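Long-range contacts in exoglucanase A (Cellulomonas fimi, PDB 7CBD), which hydrolyses beta-1,4-glucosidic linkages of cellulose with inversion of anomeric configuration, releasing cellobiose from non-reducing chain ends through its family 6 catalytic domain: residues G12-V17 and K81-P86; N75-Q80 and E138-A143; L151-T156 and P168-G173. All coordinates share one frame; numbering follows the deposited sequence.

Contact 1: residues G12-V17 and K81-P86; sequences GAVQYV and KAAGVP
The short parallel strand 14-15 is bonded through Val14 N to the carbonyl oxygen of Pro86, the residue just before strand 87-93; this backbone hydrogen bond from Val14 N to Pro86 O is 2.9 Å long with an N-H...O angle of 155°. The same oxygen is lined by Ala13, whose CB comes within 3.2 Å of Pro86 O. Further along, backbone hydrogen bonds of Val14 and Tyr16 with Val88 continue the pairing into the strand. Helix 69-83 forms part of the beta-alpha-beta crossover from strand 52-54 to its parallel neighbour 87-93, one unit of the distorted beta/alpha barrel of glycosyl hydrolase family 6. Residues 81-86 are the end of that crossover, where the helix gives way to the strand. Gly84 makes the change: with a positive phi it breaks the helical run, and Val85 and Pro86 then come up beside the incoming N-terminal segment. Val14 touches both the helix end and the turn. Its CG1 is held between the backbone N and the carbonyl carbon (chi1 64°), a rotation that brings this methyl to 3.7 Å from Ala83 CB on the last helical turn and close to the bonded Pro86 oxygen. The tip of Val85 meets the same branch more loosely, CG2 lying 4.4 Å from Val14 CG1. The Gly12 carbonyl oxygen lies against Val85 and Pro86, with Gly12 O 3.7 Å from Val85 CB. Alongside them Ala13 CB rests 4.0 Å from Pro86 CB. Beyond the pair, Tyr16 OH is hydrogen-bonded to His72 and Asn75 of helix 69-83, while Gln15 OE1 accepts a hydrogen bond from Asn90 on strand 87-93.

Contact 2: residues N75-Q80 and E138-A143; sequences NAVAQQ and ESIRIA
Ile140 lays its two branches along one side of helix 69-83, with CG2 3.7 Å from Val77 CA and CD1 3.8 Å from Ala76 CB. Within the beta/alpha barrel the helix here packs on the residues leading into strand 141-146, the parallel neighbour of the strand 87-93 that the helix itself leads into. With CG1 of Ile140 between the backbone N and the carbonyl carbon (chi1 67°), its CD1 is carried to Ala76, while Ile140 CG2 stays close to Ala76 O and 4.0 Å from Gln80 CB. One turn on, Gln80 stretches away from the helix, CG anti to the backbone N (chi1 -170°), and its chain then bends so that Gln80 CG passes 3.5 Å from Ser139 O. The two ends of its amide serve different partners, NE2 giving a hydrogen bond to Val85 O and OE1 taking one from a water. Shortening the residue to an alanine here is likely to cost the water one of its three partners, deprive Val85 O of its amide donor and open a gap beside the Ser139 carbonyl. The water bridges the segments, donating to Val77 O at 2.8 Å and to Gln80 OE1 at 2.6 Å, and accepting from Ser139 OG at 2.7 Å.

Contact 3: residues L151-T156 and P168-G173; sequences LPNLTT and PYYRQG
Tyr170 has the largest share of this buried contact, and it is met by two leucines of residues 151-156, Leu154 against the ring and Leu151 at its base. Leu154 and Tyr170 cross obliquely: CD2 of Leu154 comes to 3.8 Å from Tyr170 CD1, while its other methyl, CD1, reaches back to 4.2 Å from Tyr170 CB. Leu151 runs past the tyrosine in the opposite direction, and its CD2 settles 4.0 Å from Tyr170 CB, close also to the tyrosine's carbonyl oxygen. The tyrosine thus has both leucines about its CB, a largely apolar grip, with no hydrogen bond between the segments. CG of Tyr170 is anti to its carbonyl carbon (chi1 -72°), which sends the ring off the helix past Leu154, and the hydroxyl at its far end is bonded to Gly98 O. Asn153 ND2 stands 4.3 Å from Tyr170 CE1, oblique to the ring, but this amide is held chiefly by others: ND2 bonds to Asp149 OD1 and Ser150 O, and OD1 accepts from Asn157. Asp149 is the predicted proton donor, so the packing around Tyr170 borders Asn153, which probably helps to position this presumed acid. At the outer margin Arg171 lays its CG 4.3 Å from Leu154 CD1 and pairs with Glu214 in a salt bridge. The weakly bonded helix 153-156, following strand 141-146 in the chain, is packed against helix 161-182, with helix 202-218 meeting Leu151 through Leu211 and Phe212 and helix 196-199 covering Pro152 and Asn153 through Trp198.

Contacts 1 and 2 adjoin, their centres about 8 Å apart, and both tie helix 69-83 to the same sheet. Contact 1 is at the surface and rests on backbone pairing with a few small apolar groups; contact 2 is partly buried and combines aliphatic packing with a water bridge. They meet directly through a probable hydrogen bond from Gln79 NE2 to Val17 O and through the packing of Pro86 CB against the guanidinium carbon of Arg141. Contact 3 is the buried one, about 31 Å from contact 2 between centres, and joins two helices by a tyrosine and two leucines. Only contact 3 lies beside the predicted proton donor, Asp149, whereas the other two lie away from the active site.

Contact 1: residues G12-V17 and K81-P86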
loop_
_atom_site.group_PDB
_atom_site.type_symbol
_atom_site.label_atom_id
_atom_site.label_comp_id
_atom_site.label_asym_id
_atom_site.label_seq_id
_atom_site.Cartn_x
_atom_site.Cartn_y
_atom_site.Cartn_z
ATOM N N GLY A 12 -14.875 -2.973 15.199
ATOM C CA GLY A 12 -15.218 -4.154 15.963
ATOM C C GLY A 12 -14.871 -5.465 15.297
ATOM O O GLY A 12 -15.328 -6.517 15.753
ATOM N N ALA A 13 -14.059 -5.442 14.244
ATOM C CA ALA A 13 -13.772 -6.625 13.451
ATOM C C ALA A 13 -12.321 -7.057 13.631
ATOM O O ALA A 13 -11.460 -6.281 14.049
ATOM C CB ALA A 13 -14.041 -6.344 11.968
ATOM N N VAL A 14 -12.066 -8.313 13.293
ATOM C CA VAL A 14 -10.715 -8.820 13.124
ATOM C C VAL A 14 -10.370 -8.757 11.639
ATOM O O VAL A 14 -11.238 -8.574 10.789
ATOM C CB VAL A 14 -10.583 -10.259 13.701
ATOM C CG1 VAL A 14 -11.451 -11.232 12.928
ATOM C CG2 VAL A 14 -9.145 -10.725 13.760
ATOM N N GLN A 15 -9.088 -8.915 11.313
ATOM C CA GLN A 15 -8.636 -8.954 9.930
ATOM C C GLN A 15 -8.016 -10.311 9.603
ATOM O O GLN A 15 -7.381 -10.946 10.449
ATOM C CB GLN A 15 -7.629 -7.836 9.639
ATOM C CG GLN A 15 -8.197 -6.448 9.837
ATOM C CD GLN A 15 -7.206 -5.375 9.424
ATOM O OE1 GLN A 15 -6.652 -5.415 8.324
ATOM N NE2 GLN A 15 -6.978 -4.408 10.300
ATOM N N TYR A 16 -8.193 -10.743 8.356
ATOM C CA TYR A 16 -7.658 -12.025 7.902
ATOM C C TYR A 16 -6.142 -12.062 8.000
ATOM O O TYR A 16 -5.460 -11.128 7.572
ATOM C CB TYR A 16 -8.042 -12.230 6.440
ATOM C CG TYR A 16 -7.463 -13.464 5.774
ATOM C CD1 TYR A 16 -7.901 -14.730 6.120
ATOM C CD2 TYR A 16 -6.506 -13.355 4.764
ATOM C CE1 TYR A 16 -7.394 -15.861 5.503
ATOM C CE2 TYR A 16 -5.995 -14.479 4.132
ATOM C CZ TYR A 16 -6.453 -15.731 4.502
ATOM O OH TYR A 16 -5.974 -16.872 3.891
ATOM N N VAL A 17 -5.619 -13.168 8.520
ATOM C CA VAL A 17 -4.184 -13.434 8.529
ATOM C C VAL A 17 -3.886 -14.506 7.484
ATOM O O VAL A 17 -4.486 -15.592 7.505
ATOM C CB VAL A 17 -3.700 -13.837 9.932
ATOM C CG1 VAL A 17 -2.213 -14.148 9.921
ATOM C CG2 VAL A 17 -3.999 -12.720 10.918
ATOM N N LYS A 81 -15.291 -17.552 12.035
ATOM C CA LYS A 81 -15.978 -18.415 12.995
ATOM C C LYS A 81 -15.236 -18.463 14.325
ATOM O O LYS A 81 -15.854 -18.402 15.396
ATOM C CB LYS A 81 -16.087 -19.836 12.438
ATOM C CG LYS A 81 -16.861 -19.984 11.160
ATOM C CD LYS A 81 -18.284 -19.569 11.353
ATOM C CE LYS A 81 -19.118 -19.860 10.107
ATOM N NZ LYS A 81 -20.554 -19.689 10.419
ATOM N N ALA A 82 -13.910 -18.596 14.280
ATOM C CA ALA A 82 -13.140 -18.693 15.516
ATOM C C ALA A 82 -13.118 -17.368 16.272
ATOM O O ALA A 82 -13.012 -17.362 17.502
ATOM C CB ALA A 82 -11.723 -19.188 15.215
ATOM N N ALA A 83 -13.236 -16.244 15.563
ATOM C CA ALA A 83 -13.213 -14.941 16.214
ATOM C C ALA A 83 -14.557 -14.570 16.821
ATOM O O ALA A 83 -14.601 -13.850 17.826
ATOM C CB ALA A 83 -12.801 -13.859 15.216
ATOM N N GLY A 84 -15.660 -15.010 16.220
ATOM C CA GLY A 84 -16.969 -14.678 16.756
ATOM C C GLY A 84 -17.371 -13.227 16.618
ATOM O O GLY A 84 -18.335 -12.799 17.264
ATOM N N VAL A 85 -16.662 -12.463 15.793
ATOM C CA VAL A 85 -16.966 -11.067 15.487
ATOM C C VAL A 85 -16.776 -10.926 13.980
ATOM O O VAL A 85 -16.277 -11.863 13.337
ATOM C CB VAL A 85 -16.036 -10.112 16.259
ATOM C CG1 VAL A 85 -16.252 -10.246 17.753
ATOM C CG2 VAL A 85 -14.578 -10.354 15.885
ATOM N N PRO A 86 -17.164 -9.812 13.362
ATOM C CA PRO A 86 -16.940 -9.684 11.918
ATOM C C PRO A 86 -15.459 -9.785 11.576
ATOM O O PRO A 86 -14.579 -9.488 12.389
ATOM C CB PRO A 86 -17.502 -8.296 11.594
ATOM C CG PRO A 86 -18.522 -8.052 12.688
ATOM C CD PRO A 86 -17.911 -8.661 13.902
#

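Contact 2: residues N75-Q80 and E138-A143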
loop_
_atom_site.group_PDB
_atom_site.type_symbol
_atom_site.label_atom_id
_atom_site.label_comp_id
_atom_site.label_asym_id
_atom_site.label_seq_id
_atom_site.Cartn_x
_atom_site.Cartn_y
_atom_site.Cartn_z
ATOM N N ASN A 75 -10.340 -19.902 4.090
ATOM C CA ASN A 75 -9.616 -19.666 5.338
ATOM C C ASN A 75 -10.258 -18.537 6.124
ATOM O O ASN A 75 -10.355 -18.601 7.355
ATOM C CB ASN A 75 -8.165 -19.286 5.060
ATOM C CG ASN A 75 -7.370 -20.393 4.420
ATOM O OD1 ASN A 75 -7.750 -21.562 4.454
ATOM N ND2 ASN A 75 -6.239 -20.020 3.819
ATOM N N ALA A 76 -10.657 -17.471 5.427
ATOM C CA ALA A 76 -11.262 -16.328 6.096
ATOM C C ALA A 76 -12.568 -16.706 6.786
ATOM O O ALA A 76 -12.828 -16.249 7.905
ATOM C CB ALA A 76 -11.475 -15.179 5.109
ATOM N N VAL A 77 -13.417 -17.530 6.151
ATOM C CA VAL A 77 -14.639 -17.894 6.879
ATOM C C VAL A 77 -14.319 -18.706 8.128
ATOM O O VAL A 77 -14.951 -18.516 9.170
ATOM C CB VAL A 77 -15.829 -18.430 6.037
ATOM C CG1 VAL A 77 -15.711 -18.227 4.543
ATOM C CG2 VAL A 77 -16.336 -19.841 6.486
ATOM N N ALA A 78 -13.291 -19.567 8.075
ATOM C CA ALA A 78 -12.919 -20.315 9.278
ATOM C C ALA A 78 -12.382 -19.386 10.364
ATOM O O ALA A 78 -12.716 -19.537 11.543
ATOM C CB ALA A 78 -11.903 -21.407 8.935
ATOM N N GLN A 79 -11.560 -18.403 9.979
ATOM C CA GLN A 79 -11.032 -17.451 10.953
ATOM C C GLN A 79 -12.144 -16.612 11.568
ATOM O O GLN A 79 -12.119 -16.329 12.773
ATOM C CB GLN A 79 -9.970 -16.562 10.299
ATOM C CG GLN A 79 -8.669 -17.282 10.027
ATOM C CD GLN A 79 -7.632 -16.392 9.360
ATOM O OE1 GLN A 79 -7.590 -15.185 9.600
ATOM N NE2 GLN A 79 -6.783 -16.984 8.523
ATOM N N GLN A 80 -13.141 -16.224 10.765
ATOM C CA GLN A 80 -14.266 -15.461 11.297
ATOM C C GLN A 80 -15.041 -16.273 12.329
ATOM O O GLN A 80 -15.416 -15.751 13.386
ATOM C CB GLN A 80 -15.182 -15.011 10.156
ATOM C CG GLN A 80 -16.263 -14.015 10.570
ATOM C CD GLN A 80 -17.430 -14.691 11.262
ATOM O OE1 GLN A 80 -17.904 -15.742 10.815
ATOM N NE2 GLN A 80 -17.881 -14.112 12.372
ATOM N N GLU A 138 -20.831 -15.049 2.583
ATOM C CA GLU A 138 -21.648 -13.993 3.168
ATOM C C GLU A 138 -21.266 -13.698 4.615
ATOM O O GLU A 138 -21.549 -12.601 5.105
ATOM C CB GLU A 138 -23.132 -14.340 3.032
ATOM C CG GLU A 138 -23.608 -14.297 1.585
ATOM C CD GLU A 138 -25.106 -14.417 1.445
ATOM O OE1 GLU A 138 -25.760 -14.885 2.400
ATOM O OE2 GLU A 138 -25.629 -14.048 0.372
ATOM N N SER A 139 -20.605 -14.632 5.294
ATOM C CA SER A 139 -20.243 -14.460 6.696
ATOM C C SER A 139 -18.965 -13.652 6.900
ATOM O O SER A 139 -18.570 -13.435 8.052
ATOM C CB SER A 139 -20.097 -15.827 7.366
ATOM O OG SER A 139 -19.119 -16.603 6.699
ATOM N N ILE A 140 -18.298 -13.218 5.834
ATOM C CA ILE A 140 -17.109 -12.385 5.955
ATOM C C ILE A 140 -17.346 -11.073 5.213
ATOM O O ILE A 140 -18.300 -10.925 4.446
ATOM C CB ILE A 140 -15.821 -13.082 5.468
ATOM C CG1 ILE A 140 -15.866 -13.312 3.953
ATOM C CG2 ILE A 140 -15.579 -14.377 6.252
ATOM C CD1 ILE A 140 -14.567 -13.838 3.396
ATOM N N ARG A 141 -16.472 -10.110 5.476
ATOM C CA ARG A 141 -16.434 -8.855 4.746
ATOM C C ARG A 141 -15.141 -8.816 3.951
ATOM O O ARG A 141 -14.110 -9.309 4.413
ATOM C CB ARG A 141 -16.478 -7.668 5.715
ATOM C CG ARG A 141 -17.726 -7.637 6.578
ATOM C CD ARG A 141 -17.631 -6.586 7.669
ATOM N NE ARG A 141 -18.878 -6.522 8.422
ATOM C CZ ARG A 141 -19.070 -5.806 9.523
ATOM N NH1 ARG A 141 -18.086 -5.085 10.047
ATOM N NH2 ARG A 141 -20.259 -5.820 10.105
ATOM N N ILE A 142 -15.195 -8.247 2.753
ATOM C CA ILE A 142 -14.019 -8.116 1.901
ATOM C C ILE A 142 -13.756 -6.630 1.702
ATOM O O ILE A 142 -14.632 -5.899 1.223
ATOM C CB ILE A 142 -14.197 -8.843 0.556
ATOM C CG1 ILE A 142 -14.489 -10.342 0.789
ATOM C CG2 ILE A 142 -12.964 -8.627 -0.314
ATOM C CD1 ILE A 142 -15.955 -10.715 0.715
ATOM N N ALA A 143 -12.573 -6.177 2.101
ATOM C CA ALA A 143 -12.131 -4.821 1.807
ATOM C C ALA A 143 -11.250 -4.916 0.574
ATOM O O ALA A 143 -10.144 -5.457 0.637
ATOM C CB ALA A 143 -11.367 -4.216 2.980
HETATM O O HOH W 1 -17.420 -17.222 8.684
#

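Contact 3: residues L151-T156 and P168-G173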
loop_
_atom_site.group_PDB
_atom_site.type_symbol
_atom_site.label_atom_id
_atom_site.label_comp_id
_atom_site.label_asym_id
_atom_site.label_seq_id
_atom_site.Cartn_x
_atom_site.Cartn_y
_atom_site.Cartn_z
ATOM N N LEU A 151 -5.261 5.665 -11.161
ATOM C CA LEU A 151 -5.908 6.900 -11.605
ATOM C C LEU A 151 -5.076 8.167 -11.447
ATOM O O LEU A 151 -5.131 9.020 -12.352
ATOM C CB LEU A 151 -7.294 7.053 -10.965
ATOM C CG LEU A 151 -8.333 6.048 -11.459
ATOM C CD1 LEU A 151 -9.537 6.033 -10.529
ATOM C CD2 LEU A 151 -8.776 6.365 -12.878
ATOM N N PRO A 152 -4.326 8.380 -10.363
ATOM C CA PRO A 152 -3.565 9.634 -10.247
ATOM C C PRO A 152 -2.463 9.800 -11.286
ATOM O O PRO A 152 -1.950 10.916 -11.435
ATOM C CB PRO A 152 -2.994 9.575 -8.828
ATOM C CG PRO A 152 -3.933 8.657 -8.081
ATOM C CD PRO A 152 -4.301 7.617 -9.098
ATOM N N ASN A 153 -2.076 8.738 -11.997
ATOM C CA ASN A 153 -1.174 8.927 -13.128
ATOM C C ASN A 153 -1.800 9.816 -14.189
ATOM O O ASN A 153 -1.081 10.457 -14.960
ATOM C CB ASN A 153 -0.832 7.582 -13.761
ATOM C CG ASN A 153 0.136 6.786 -12.937
ATOM O OD1 ASN A 153 1.315 7.128 -12.851
ATOM N ND2 ASN A 153 -0.352 5.719 -12.319
ATOM N N LEU A 154 -3.132 9.870 -14.245
ATOM C CA LEU A 154 -3.805 10.597 -15.311
ATOM C C LEU A 154 -3.781 12.104 -15.104
ATOM O O LEU A 154 -4.065 12.847 -16.051
ATOM C CB LEU A 154 -5.240 10.079 -15.488
ATOM C CG LEU A 154 -5.375 8.556 -15.648
ATOM C CD1 LEU A 154 -6.812 8.191 -15.997
ATOM C CD2 LEU A 154 -4.392 7.972 -16.664
ATOM N N THR A 155 -3.441 12.568 -13.899
ATOM C CA THR A 155 -3.358 13.990 -13.603
ATOM C C THR A 155 -1.952 14.461 -13.263
ATOM O O THR A 155 -1.746 15.668 -13.096
ATOM C CB THR A 155 -4.268 14.327 -12.419
ATOM O OG1 THR A 155 -3.996 13.400 -11.361
ATOM C CG2 THR A 155 -5.731 14.226 -12.819
ATOM N N THR A 156 -0.991 13.557 -13.135
ATOM C CA THR A 156 0.386 13.917 -12.845
ATOM C C THR A 156 1.376 13.429 -13.889
ATOM O O THR A 156 2.418 14.061 -14.075
ATOM C CB THR A 156 0.814 13.331 -11.494
ATOM O OG1 THR A 156 0.670 11.903 -11.526
ATOM C CG2 THR A 156 -0.016 13.919 -10.354
ATOM N N PRO A 168 -8.024 5.828 -20.938
ATOM C CA PRO A 168 -9.400 5.331 -21.080
ATOM C C PRO A 168 -9.607 3.983 -20.419
ATOM O O PRO A 168 -10.703 3.703 -19.920
ATOM C CB PRO A 168 -9.605 5.276 -22.600
ATOM C CG PRO A 168 -8.229 5.187 -23.162
ATOM C CD PRO A 168 -7.368 5.997 -22.249
ATOM N N TYR A 169 -8.566 3.153 -20.360
ATOM C CA TYR A 169 -8.700 1.839 -19.750
ATOM C C TYR A 169 -8.681 1.900 -18.232
ATOM O O TYR A 169 -9.353 1.094 -17.586
ATOM C CB TYR A 169 -7.636 0.897 -20.307
ATOM C CG TYR A 169 -7.739 0.816 -21.806
ATOM C CD1 TYR A 169 -8.845 0.229 -22.403
ATOM C CD2 TYR A 169 -6.765 1.366 -22.624
ATOM C CE1 TYR A 169 -8.967 0.166 -23.771
ATOM C CE2 TYR A 169 -6.877 1.309 -23.992
ATOM C CZ TYR A 169 -7.981 0.709 -24.561
ATOM O OH TYR A 169 -8.099 0.651 -25.925
ATOM N N TYR A 170 -7.945 2.846 -17.642
ATOM C CA TYR A 170 -8.051 3.030 -16.198
ATOM C C TYR A 170 -9.454 3.484 -15.829
ATOM O O TYR A 170 -10.054 2.966 -14.883
ATOM C CB TYR A 170 -7.035 4.057 -15.697
ATOM C CG TYR A 170 -5.578 3.643 -15.677
ATOM C CD1 TYR A 170 -4.629 4.496 -15.135
ATOM C CD2 TYR A 170 -5.141 2.424 -16.196
ATOM C CE1 TYR A 170 -3.286 4.169 -15.111
ATOM C CE2 TYR A 170 -3.781 2.072 -16.169
ATOM C CZ TYR A 170 -2.863 2.963 -15.634
ATOM O OH TYR A 170 -1.514 2.673 -15.610
ATOM N N ARG A 171 -10.003 4.443 -16.574
ATOM C CA ARG A 171 -11.339 4.933 -16.258
ATOM C C ARG A 171 -12.383 3.833 -16.433
ATOM O O ARG A 171 -13.228 3.615 -15.558
ATOM C CB ARG A 171 -11.666 6.143 -17.127
ATOM C CG ARG A 171 -10.940 7.415 -16.724
ATOM C CD ARG A 171 -11.413 8.534 -17.625
ATOM N NE ARG A 171 -10.790 9.829 -17.377
ATOM C CZ ARG A 171 -11.327 10.781 -16.620
ATOM N NH1 ARG A 171 -12.479 10.573 -15.994
ATOM N NH2 ARG A 171 -10.705 11.944 -16.483
ATOM N N GLN A 172 -12.334 3.119 -17.558
ATOM C CA GLN A 172 -13.351 2.103 -17.818
ATOM C C GLN A 172 -13.130 0.863 -16.962
ATOM O O GLN A 172 -14.097 0.231 -16.515
ATOM C CB GLN A 172 -13.383 1.763 -19.307
ATOM C CG GLN A 172 -13.753 2.959 -20.184
ATOM C CD GLN A 172 -13.518 2.718 -21.659
ATOM O OE1 GLN A 172 -13.622 1.590 -22.140
ATOM N NE2 GLN A 172 -13.201 3.784 -22.390
ATOM N N GLY A 173 -11.868 0.508 -16.711
ATOM C CA GLY A 173 -11.587 -0.658 -15.897
ATOM C C GLY A 173 -11.949 -0.449 -14.444
ATOM O O GLY A 173 -12.531 -1.333 -13.811
#